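Side-chain contacts in collectin placenta 1 (Mus musculus, PDB 2OX9), which probably serves as a cell-surface scavenger receptor lectin, binding the leukocyte glycan Lewis x through a calcium-dependent C-type carbohydrate-recognition domain: residues 47-52 against 107-112; 64-69 against 113-118; 4-9 against 14-19. One frame throughout, in Å; residues are numbered along the deposited sequence.

Contact 1: residues 47-52 against 107-112. With CA (calcium ion), chain L.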
loop_
_atom_site.group_PDB
_atom_site.type_symbol
_atom_site.label_atom_id
_atom_site.label_comp_id
_atom_site.label_asym_id
_atom_site.label_seq_id
_atom_site.Cartn_x
_atom_site.Cartn_y
_atom_site.Cartn_z
ATOM N N GLU A 47 11.576 -4.480 8.947
ATOM C CA GLU A 47 10.978 -4.351 10.275
ATOM C C GLU A 47 9.605 -3.707 10.182
ATOM O O GLU A 47 8.675 -4.126 10.869
ATOM C CB GLU A 47 11.851 -3.514 11.209
ATOM C CG GLU A 47 13.207 -4.108 11.492
ATOM C CD GLU A 47 14.310 -3.357 10.787
ATOM O OE1 GLU A 47 14.218 -3.189 9.547
ATOM O OE2 GLU A 47 15.264 -2.935 11.477
ATOM N N GLU A 48 9.479 -2.691 9.335
ATOM C CA GLU A 48 8.193 -2.020 9.172
ATOM C C GLU A 48 7.232 -2.987 8.471
ATOM O O GLU A 48 6.042 -3.027 8.769
ATOM C CB GLU A 48 8.347 -0.733 8.343
ATOM C CG GLU A 48 7.059 0.086 8.244
ATOM C CD GLU A 48 7.217 1.374 7.448
ATOM O OE1 GLU A 48 6.357 2.267 7.600
ATOM O OE2 GLU A 48 8.182 1.494 6.662
ATOM N N GLN A 49 7.772 -3.770 7.543
ATOM C CA GLN A 49 6.982 -4.749 6.796
ATOM C C GLN A 49 6.411 -5.821 7.716
ATOM O O GLN A 49 5.247 -6.197 7.599
ATOM C CB GLN A 49 7.852 -5.428 5.724
ATOM C CG GLN A 49 7.205 -6.631 5.056
ATOM C CD GLN A 49 5.941 -6.277 4.306
ATOM O OE1 GLN A 49 5.902 -5.312 3.538
ATOM N NE2 GLN A 49 4.896 -7.068 4.510
ATOM N N GLN A 50 7.253 -6.326 8.611
ATOM C CA GLN A 50 6.852 -7.359 9.553
ATOM C C GLN A 50 5.772 -6.859 10.505
ATOM O O GLN A 50 4.804 -7.572 10.785
ATOM C CB GLN A 50 8.054 -7.828 10.367
ATOM C CG GLN A 50 8.516 -9.251 10.060
ATOM C CD GLN A 50 7.408 -10.286 10.221
ATOM O OE1 GLN A 50 6.758 -10.367 11.267
ATOM N NE2 GLN A 50 7.188 -11.083 9.179
ATOM N N TRP A 51 5.955 -5.646 11.014
ATOM C CA TRP A 51 4.996 -5.047 11.940
ATOM C C TRP A 51 3.664 -4.854 11.213
ATOM O O TRP A 51 2.594 -5.072 11.783
ATOM C CB TRP A 51 5.516 -3.695 12.428
ATOM C CG TRP A 51 4.658 -3.050 13.467
ATOM C CD1 TRP A 51 4.628 -3.333 14.800
ATOM C CD2 TRP A 51 3.676 -2.036 13.249
ATOM N NE1 TRP A 51 3.687 -2.555 15.432
ATOM C CE2 TRP A 51 3.082 -1.752 14.501
ATOM C CE3 TRP A 51 3.235 -1.342 12.116
ATOM C CZ2 TRP A 51 2.070 -0.806 14.650
ATOM C CZ3 TRP A 51 2.221 -0.396 12.266
ATOM C CH2 TRP A 51 1.653 -0.138 13.521
ATOM N N ILE A 52 3.730 -4.442 9.949
ATOM C CA ILE A 52 2.515 -4.236 9.173
ATOM C C ILE A 52 1.821 -5.566 8.910
ATOM O O ILE A 52 0.588 -5.659 8.979
ATOM C CB ILE A 52 2.818 -3.535 7.829
ATOM C CG1 ILE A 52 3.086 -2.051 8.078
ATOM C CG2 ILE A 52 1.643 -3.696 6.860
ATOM C CD1 ILE A 52 3.476 -1.280 6.819
ATOM N N ALA A 107 -0.044 -1.227 -6.121
ATOM C CA ALA A 107 0.414 -2.296 -5.243
ATOM C C ALA A 107 -0.387 -2.445 -3.961
ATOM O O ALA A 107 -0.915 -1.465 -3.429
ATOM C CB ALA A 107 1.889 -2.094 -4.900
ATOM N N GLY A 108 -0.432 -3.682 -3.464
ATOM C CA GLY A 108 -1.142 -3.994 -2.239
ATOM C C GLY A 108 -0.612 -5.246 -1.563
ATOM O O GLY A 108 0.063 -6.074 -2.188
ATOM N N LEU A 109 -0.920 -5.378 -0.274
ATOM C CA LEU A 109 -0.484 -6.516 0.527
ATOM C C LEU A 109 -1.488 -7.670 0.462
ATOM O O LEU A 109 -2.690 -7.473 0.671
ATOM C CB LEU A 109 -0.312 -6.077 1.995
ATOM C CG LEU A 109 0.566 -4.841 2.248
ATOM C CD1 LEU A 109 0.618 -4.499 3.721
ATOM C CD2 LEU A 109 1.953 -5.111 1.739
ATOM N N ILE A 110 -0.999 -8.870 0.162
ATOM C CA ILE A 110 -1.866 -10.041 0.106
ATOM C C ILE A 110 -1.461 -11.036 1.201
ATOM O O ILE A 110 -0.992 -10.626 2.262
ATOM C CB ILE A 110 -1.822 -10.715 -1.286
ATOM C CG1 ILE A 110 -0.375 -10.948 -1.711
ATOM C CG2 ILE A 110 -2.562 -9.844 -2.303
ATOM C CD1 ILE A 110 -0.247 -11.695 -3.021
ATOM N N TYR A 111 -1.626 -12.331 0.950
ATOM C CA TYR A 111 -1.295 -13.324 1.969
ATOM C C TYR A 111 0.123 -13.201 2.509
ATOM O O TYR A 111 1.070 -12.933 1.765
ATOM C CB TYR A 111 -1.502 -14.746 1.439
ATOM C CG TYR A 111 -1.337 -15.802 2.515
ATOM C CD1 TYR A 111 -2.205 -15.852 3.609
ATOM C CD2 TYR A 111 -0.293 -16.723 2.458
ATOM C CE1 TYR A 111 -2.034 -16.799 4.626
ATOM C CE2 TYR A 111 -0.112 -17.667 3.459
ATOM C CZ TYR A 111 -0.984 -17.704 4.540
ATOM O OH TYR A 111 -0.803 -18.651 5.523
ATOM N N ALA A 112 0.261 -13.391 3.816
ATOM C CA ALA A 112 1.566 -13.339 4.463
ATOM C C ALA A 112 2.261 -11.992 4.314
ATOM O O ALA A 112 3.459 -11.870 4.578
ATOM C CB ALA A 112 2.465 -14.467 3.903
HETATM CA CA CA L . 7.120 4.143 6.128
HETATM O O HOH W 1 5.474 -10.017 4.971
HETATM O O HOH W 2 8.596 4.968 7.595
HETATM O O HOH W 3 7.545 6.186 4.999
#
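Ile52, on helix 46-54, meets Leu109, at the end of strand 106-109, in a small buried apolar contact that ties this helix to the sheet. The two segments bury only 124 Å² between them, and the evidence for direct packing is concentrated in one pair: Ile52 CG2 lies 3.4 Å from Leu109 CD1, closer than carbon atoms usually sit. Both residues point across the gap, and the two side chains cross at about a right angle, so a single methyl from each does the touching. In Ile52 the CG2 branch stands opposite the backbone N while CG1 runs beside it (chi1 -76°), which leaves CG2 as the group that reaches Leu109.

In the C-type lectin fold this is the second helix packing on the sheet that also carries the sugar-binding strand 115-118. One turn before Ile52, Gln49 brings its amide alongside Leu109, with OE1 4.3 Å from CD2. This amide is held at both ends: OE1 accepts a hydrogen bond from Trp115 NE1, and NE2 donates to a water 3.0 Å away. That water in turn donates to Ala112 O at 2.8 Å, giving a polar link from the helix to the turn beyond the strand.

Next to Gln49, Glu48 extends fully (chi1 -175°, chi2 179°) and reaches a calcium ion on another side of the helix. Its OE1 binds the metal at 2.5 Å; Phe42, Asn44, Glu129 and two waters share the site, and Tyr17 OH hydrogen-bonds the same carboxylate oxygen.

Contact 2: residues 64-69 against 113-118. With CA (calcium ion), chain J; CA (calcium ion), chain I; GAL (beta-D-galactopyranose), chain E.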
loop_
_atom_site.group_PDB
_atom_site.type_symbol
_atom_site.label_atom_id
_atom_site.label_comp_id
_atom_site.label_asym_id
_atom_site.label_seq_id
_atom_site.Cartn_x
_atom_site.Cartn_y
_atom_site.Cartn_z
ATOM N N ILE A 64 -1.030 -0.091 -0.666
ATOM C CA ILE A 64 0.127 0.599 -0.091
ATOM C C ILE A 64 0.454 1.699 -1.118
ATOM O O ILE A 64 0.010 1.621 -2.257
ATOM C CB ILE A 64 1.357 -0.329 0.149
ATOM C CG1 ILE A 64 1.850 -0.934 -1.162
ATOM C CG2 ILE A 64 0.991 -1.425 1.166
ATOM C CD1 ILE A 64 3.163 -1.694 -1.009
ATOM N N GLY A 65 1.209 2.719 -0.721
ATOM C CA GLY A 65 1.489 3.829 -1.630
ATOM C C GLY A 65 2.526 3.613 -2.718
ATOM O O GLY A 65 3.451 4.422 -2.857
ATOM N N LEU A 66 2.346 2.555 -3.507
ATOM C CA LEU A 66 3.281 2.193 -4.570
ATOM C C LEU A 66 2.578 1.943 -5.902
ATOM O O LEU A 66 1.617 1.174 -5.957
ATOM C CB LEU A 66 4.017 0.915 -4.170
ATOM C CG LEU A 66 5.200 0.516 -5.035
ATOM C CD1 LEU A 66 6.330 1.488 -4.732
ATOM C CD2 LEU A 66 5.646 -0.912 -4.738
ATOM N N THR A 67 3.068 2.562 -6.977
ATOM C CA THR A 67 2.465 2.370 -8.299
ATOM C C THR A 67 3.511 2.470 -9.405
ATOM O O THR A 67 4.639 2.933 -9.178
ATOM C CB THR A 67 1.390 3.439 -8.628
ATOM O OG1 THR A 67 2.030 4.689 -8.900
ATOM C CG2 THR A 67 0.421 3.624 -7.477
ATOM N N ASP A 68 3.129 2.039 -10.604
ATOM C CA ASP A 68 4.013 2.119 -11.764
ATOM C C ASP A 68 3.186 2.645 -12.938
ATOM O O ASP A 68 3.357 2.226 -14.087
ATOM C CB ASP A 68 4.642 0.742 -12.072
ATOM C CG ASP A 68 3.663 -0.240 -12.691
ATOM O OD1 ASP A 68 2.451 -0.107 -12.464
ATOM O OD2 ASP A 68 4.110 -1.169 -13.396
ATOM N N SER A 69 2.279 3.570 -12.623
ATOM C CA SER A 69 1.404 4.191 -13.613
ATOM C C SER A 69 2.166 5.172 -14.491
ATOM O O SER A 69 1.875 5.303 -15.676
ATOM C CB SER A 69 0.261 4.946 -12.929
ATOM O OG SER A 69 -0.581 4.067 -12.208
ATOM N N GLY A 113 1.518 -10.973 3.904
ATOM C CA GLY A 113 2.113 -9.659 3.748
ATOM C C GLY A 113 2.847 -9.417 2.432
ATOM O O GLY A 113 3.313 -8.304 2.187
ATOM N N GLN A 114 2.958 -10.432 1.579
ATOM C CA GLN A 114 3.663 -10.231 0.307
ATOM C C GLN A 114 2.941 -9.216 -0.573
ATOM O O GLN A 114 1.749 -8.966 -0.398
ATOM C CB GLN A 114 3.810 -11.546 -0.454
ATOM C CG GLN A 114 4.361 -12.688 0.370
ATOM C CD GLN A 114 4.751 -13.874 -0.492
ATOM O OE1 GLN A 114 5.897 -13.986 -0.923
ATOM N NE2 GLN A 114 3.790 -14.753 -0.765
ATOM N N TRP A 115 3.664 -8.638 -1.528
ATOM C CA TRP A 115 3.069 -7.636 -2.406
ATOM C C TRP A 115 2.611 -8.209 -3.732
ATOM O O TRP A 115 3.176 -9.172 -4.259
ATOM C CB TRP A 115 4.051 -6.497 -2.683
ATOM C CG TRP A 115 4.653 -5.848 -1.459
ATOM C CD1 TRP A 115 4.351 -6.108 -0.153
ATOM C CD2 TRP A 115 5.668 -4.839 -1.443
ATOM N NE1 TRP A 115 5.114 -5.326 0.674
ATOM C CE2 TRP A 115 5.933 -4.535 -0.092
ATOM C CE3 TRP A 115 6.383 -4.162 -2.443
ATOM C CZ2 TRP A 115 6.882 -3.585 0.290
ATOM C CZ3 TRP A 115 7.327 -3.217 -2.066
ATOM C CH2 TRP A 115 7.569 -2.937 -0.706
ATOM N N ASN A 116 1.565 -7.601 -4.260
ATOM C CA ASN A 116 1.008 -7.992 -5.535
ATOM C C ASN A 116 0.512 -6.742 -6.240
ATOM O O ASN A 116 0.094 -5.788 -5.587
ATOM C CB ASN A 116 -0.154 -8.949 -5.344
ATOM C CG ASN A 116 -0.932 -9.156 -6.618
ATOM O OD1 ASN A 116 -0.357 -9.488 -7.654
ATOM N ND2 ASN A 116 -2.244 -8.964 -6.552
ATOM N N ASP A 117 0.572 -6.740 -7.567
ATOM C CA ASP A 117 0.090 -5.601 -8.324
ATOM C C ASP A 117 -1.353 -5.886 -8.726
ATOM O O ASP A 117 -1.674 -6.993 -9.170
ATOM C CB ASP A 117 0.989 -5.350 -9.551
ATOM C CG ASP A 117 1.161 -6.586 -10.434
ATOM O OD1 ASP A 117 1.069 -7.721 -9.925
ATOM O OD2 ASP A 117 1.413 -6.415 -11.648
ATOM N N PHE A 118 -2.227 -4.905 -8.515
ATOM C CA PHE A 118 -3.645 -5.036 -8.858
ATOM C C PHE A 118 -4.024 -3.950 -9.865
ATOM O O PHE A 118 -3.298 -2.969 -10.035
ATOM C CB PHE A 118 -4.563 -4.803 -7.650
ATOM C CG PHE A 118 -4.310 -5.697 -6.472
ATOM C CD1 PHE A 118 -3.295 -5.413 -5.572
ATOM C CD2 PHE A 118 -5.154 -6.777 -6.216
ATOM C CE1 PHE A 118 -3.125 -6.185 -4.422
ATOM C CE2 PHE A 118 -4.992 -7.553 -5.073
ATOM C CZ PHE A 118 -3.975 -7.255 -4.174
HETATM CA CA CA J . -0.553 -9.052 -10.018
HETATM CA CA CA I . 2.048 -2.207 -14.079
HETATM C C1 GAL E . -4.445 -12.708 -8.902
HETATM C C2 GAL E . -3.834 -11.347 -8.584
HETATM C C3 GAL E . -3.535 -10.579 -9.873
HETATM C C4 GAL E . -2.708 -11.434 -10.839
HETATM C C5 GAL E . -3.365 -12.809 -11.040
HETATM C C6 GAL E . -2.513 -13.740 -11.881
HETATM O O2 GAL E . -4.740 -10.598 -7.790
HETATM O O3 GAL E . -2.812 -9.403 -9.555
HETATM O O4 GAL E . -1.398 -11.597 -10.326
HETATM O O5 GAL E . -3.571 -13.455 -9.763
HETATM O O6 GAL E . -3.263 -14.863 -12.323
HETATM O O HOH W 4 2.662 -4.649 -13.285
#
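Ile64 lays its CD1 over one face of Trp115, yet the same two segments that meet through this apolar contact also hold two different calcium ions, linked through a water on one metal and the carboxylate of Asp117 on the other. The sequences are signatures of the C-type lectin fold: Ile64, Gly65 and Leu66 end the WIGL motif, while Trp115, Asn116 and Asp117 form the WND motif. The packing is a CH-pi contact, with Ile64 CD1 4.1 Å from the centroid of the Trp115 six-membered ring and 13° off its normal. CG1 of Ile64 lies between the backbone N and the carbonyl carbon (chi1 61°), sending CD1 toward the indole. Gly65 then turns the chain through an inverse gamma turn, and Leu66 CD2 approaches Trp115 CZ3 obliquely at 3.9 Å.

Farther along, Asp68 binds one calcium with both carboxylate oxygens, and the water on that metal, 2.6 Å from it, donates to Asp117 OD2 at 2.7 Å. Asp68 OD2 and Asp117 OD2 are 6.2 Å apart; their like charges are probably offset by the metals. Asp117 uses OD1 and its backbone O on the second calcium, whose protein ligands also include Gln92, Asp94 and Glu104.

Galactose O3 and O4 enter that second metal's coordination shell directly. Asn116 divides its amide between metal and sugar: OD1 binds the calcium at 2.4 Å, and ND2 donates to galactose O3 at 3.1 Å with an angle of 146° at the hydrogen. The same ND2 sits 3.3 Å above the centre of the Phe118 ring.

Contact 3: residues 4-9 against 14-19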
loop_
_atom_site.group_PDB
_atom_site.type_symbol
_atom_site.label_atom_id
_atom_site.label_comp_id
_atom_site.label_asym_id
_atom_site.label_seq_id
_atom_site.Cartn_x
_atom_site.Cartn_y
_atom_site.Cartn_z
ATOM N N GLY A 4 0.667 7.834 21.658
ATOM C CA GLY A 4 0.993 9.151 21.026
ATOM C C GLY A 4 0.256 9.377 19.717
ATOM O O GLY A 4 0.364 10.443 19.108
ATOM N N CYS A 5 -0.491 8.368 19.278
ATOM C CA CYS A 5 -1.250 8.473 18.039
ATOM C C CYS A 5 -2.728 8.712 18.323
ATOM O O CYS A 5 -3.234 8.381 19.397
ATOM C CB CYS A 5 -1.105 7.193 17.207
ATOM S SG CYS A 5 0.584 6.810 16.644
ATOM N N PRO A 6 -3.444 9.301 17.363
ATOM C CA PRO A 6 -4.869 9.542 17.594
ATOM C C PRO A 6 -5.569 8.200 17.744
ATOM O O PRO A 6 -5.012 7.155 17.394
ATOM C CB PRO A 6 -5.313 10.254 16.319
ATOM C CG PRO A 6 -4.048 10.889 15.803
ATOM C CD PRO A 6 -3.024 9.822 16.053
ATOM N N PRO A 7 -6.790 8.201 18.293
ATOM C CA PRO A 7 -7.470 6.911 18.422
ATOM C C PRO A 7 -7.696 6.320 17.023
ATOM O O PRO A 7 -7.836 7.061 16.046
ATOM C CB PRO A 7 -8.766 7.267 19.156
ATOM C CG PRO A 7 -8.931 8.741 18.920
ATOM C CD PRO A 7 -7.530 9.262 18.992
ATOM N N HIS A 8 -7.707 4.992 16.946
ATOM C CA HIS A 8 -7.870 4.242 15.695
ATOM C C HIS A 8 -6.548 4.046 14.978
ATOM O O HIS A 8 -6.462 3.264 14.037
ATOM C CB HIS A 8 -8.843 4.922 14.729
ATOM C CG HIS A 8 -10.272 4.848 15.160
ATOM N ND1 HIS A 8 -10.940 5.923 15.702
ATOM C CD2 HIS A 8 -11.154 3.823 15.147
ATOM C CE1 HIS A 8 -12.176 5.564 16.002
ATOM N NE2 HIS A 8 -12.331 4.294 15.674
ATOM N N TRP A 9 -5.521 4.766 15.415
ATOM C CA TRP A 9 -4.200 4.643 14.804
ATOM C C TRP A 9 -3.253 3.818 15.671
ATOM O O TRP A 9 -3.353 3.833 16.900
ATOM C CB TRP A 9 -3.600 6.025 14.558
ATOM C CG TRP A 9 -4.372 6.809 13.544
ATOM C CD1 TRP A 9 -5.634 7.314 13.685
ATOM C CD2 TRP A 9 -3.946 7.154 12.223
ATOM N NE1 TRP A 9 -6.021 7.949 12.530
ATOM C CE2 TRP A 9 -5.002 7.868 11.617
ATOM C CE3 TRP A 9 -2.772 6.930 11.488
ATOM C CZ2 TRP A 9 -4.922 8.357 10.313
ATOM C CZ3 TRP A 9 -2.698 7.418 10.191
ATOM C CH2 TRP A 9 -3.766 8.123 9.619
ATOM N N ASP A 14 8.316 6.219 15.452
ATOM C CA ASP A 14 7.708 7.551 15.552
ATOM C C ASP A 14 6.644 7.849 14.494
ATOM O O ASP A 14 6.431 9.005 14.125
ATOM C CB ASP A 14 8.797 8.631 15.507
ATOM C CG ASP A 14 9.454 8.741 14.149
ATOM O OD1 ASP A 14 9.481 7.731 13.411
ATOM O OD2 ASP A 14 9.959 9.838 13.824
ATOM N N LYS A 15 5.974 6.804 14.019
ATOM C CA LYS A 15 4.937 6.959 13.015
ATOM C C LYS A 15 3.624 6.389 13.515
ATOM O O LYS A 15 3.596 5.630 14.492
ATOM C CB LYS A 15 5.338 6.244 11.724
ATOM C CG LYS A 15 6.585 6.803 11.068
ATOM C CD LYS A 15 6.497 8.308 10.917
ATOM C CE LYS A 15 7.065 8.739 9.584
ATOM N NZ LYS A 15 6.319 8.120 8.452
ATOM N N CYS A 16 2.540 6.781 12.849
ATOM C CA CYS A 16 1.202 6.311 13.188
ATOM C C CYS A 16 0.574 5.728 11.938
ATOM O O CYS A 16 0.658 6.318 10.858
ATOM C CB CYS A 16 0.331 7.456 13.693
ATOM S SG CYS A 16 0.955 8.213 15.219
ATOM N N TYR A 17 -0.075 4.579 12.096
ATOM C CA TYR A 17 -0.693 3.905 10.970
ATOM C C TYR A 17 -2.158 3.630 11.210
ATOM O O TYR A 17 -2.580 3.383 12.345
ATOM C CB TYR A 17 0.004 2.570 10.700
ATOM C CG TYR A 17 1.498 2.675 10.501
ATOM C CD1 TYR A 17 2.346 2.931 11.574
ATOM C CD2 TYR A 17 2.063 2.516 9.237
ATOM C CE1 TYR A 17 3.723 3.024 11.397
ATOM C CE2 TYR A 17 3.439 2.604 9.047
ATOM C CZ TYR A 17 4.262 2.858 10.135
ATOM O OH TYR A 17 5.623 2.934 9.956
ATOM N N TYR A 18 -2.918 3.668 10.124
ATOM C CA TYR A 18 -4.343 3.403 10.163
ATOM C C TYR A 18 -4.636 2.227 9.234
ATOM O O TYR A 18 -4.435 2.316 8.019
ATOM C CB TYR A 18 -5.128 4.639 9.707
ATOM C CG TYR A 18 -6.621 4.401 9.625
ATOM C CD1 TYR A 18 -7.361 4.118 10.773
ATOM C CD2 TYR A 18 -7.291 4.430 8.400
ATOM C CE1 TYR A 18 -8.729 3.867 10.704
ATOM C CE2 TYR A 18 -8.664 4.182 8.320
ATOM C CZ TYR A 18 -9.374 3.900 9.477
ATOM O OH TYR A 18 -10.733 3.653 9.416
ATOM N N PHE A 19 -5.092 1.122 9.811
ATOM C CA PHE A 19 -5.431 -0.060 9.030
ATOM C C PHE A 19 -6.940 0.010 8.815
ATOM O O PHE A 19 -7.732 -0.324 9.694
ATOM C CB PHE A 19 -5.006 -1.314 9.792
ATOM C CG PHE A 19 -3.530 -1.384 10.037
ATOM C CD1 PHE A 19 -2.969 -0.797 11.170
ATOM C CD2 PHE A 19 -2.695 -2.003 9.120
ATOM C CE1 PHE A 19 -1.596 -0.824 11.385
ATOM C CE2 PHE A 19 -1.319 -2.041 9.320
ATOM C CZ PHE A 19 -0.765 -1.446 10.461
HETATM O O HOH W 5 -5.506 1.012 12.676
#
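The CB of Tyr18 is the bump and the flat indole of Trp9 the surface it fits: CB stands 3.5 Å from the centroid of the six-membered ring, only 1° off the normal, a CH-pi contact over one face. The phenol does not follow it there. Its CG lies opposite the backbone N (chi1 176°), carrying the ring out past the indole toward His8, so that the two aromatic planes meet obliquely. At the phenol's edge, near its plane, His8 O comes within 3.5 Å of Tyr18 CD1, and farther out Tyr18 OH hydrogen-bonds Glu22.

The rim of the indole fits against the neighbouring strand backbone. Trp9 CE3 lies 3.5 Å from Cys16 O, which approaches at the edge near the ring plane, and the same corner touches Cys16 CB. Trp9 CA presses close to Tyr17 O at 3.2 Å, in a CA-H...O contact.

This is the base of the N-terminal hairpin, the feature that distinguishes long-form C-type lectin domains, and as in those it is closed by a disulfide. Cys5 SG and Cys16 SG are 2.0 Å apart with a torsion of -88° about the bond, close to the relaxed value. Between Cys5 and the indole, the chain bulges outward through a type II beta turn, Pro6 to Trp9, with His8 at its third position. That arch stands off the strand around Pro7 and returns at His8, where a water bridges the two segments: it donates to His8 O at 2.8 Å and accepts from Phe19 N at 2.9 Å. The indole also makes a cation-pi contact with Lys130 of strand 125-131.

In the fold
From the N terminus, contact 3 closes first: a short loop around strand 10-12, complete before either of the others opens, that fastens the N-terminal hairpin beside strand 125-131. Contact 1 then opens at helix 46-54 and contact 2 at residues 64-69; they close in the same order, at 107-112 and 113-118, so the two long loops cross rather than nest. Their centres are 11 Å apart, and strands 106-109 and 115-118 are neighbours in one sheet. Contact 3 lies about 17 Å from contact 1, centre to centre, but Tyr17 and Phe19 pack on Trp51. Contacts 2 and 3 do not touch, their nearest atoms being about 8 Å apart.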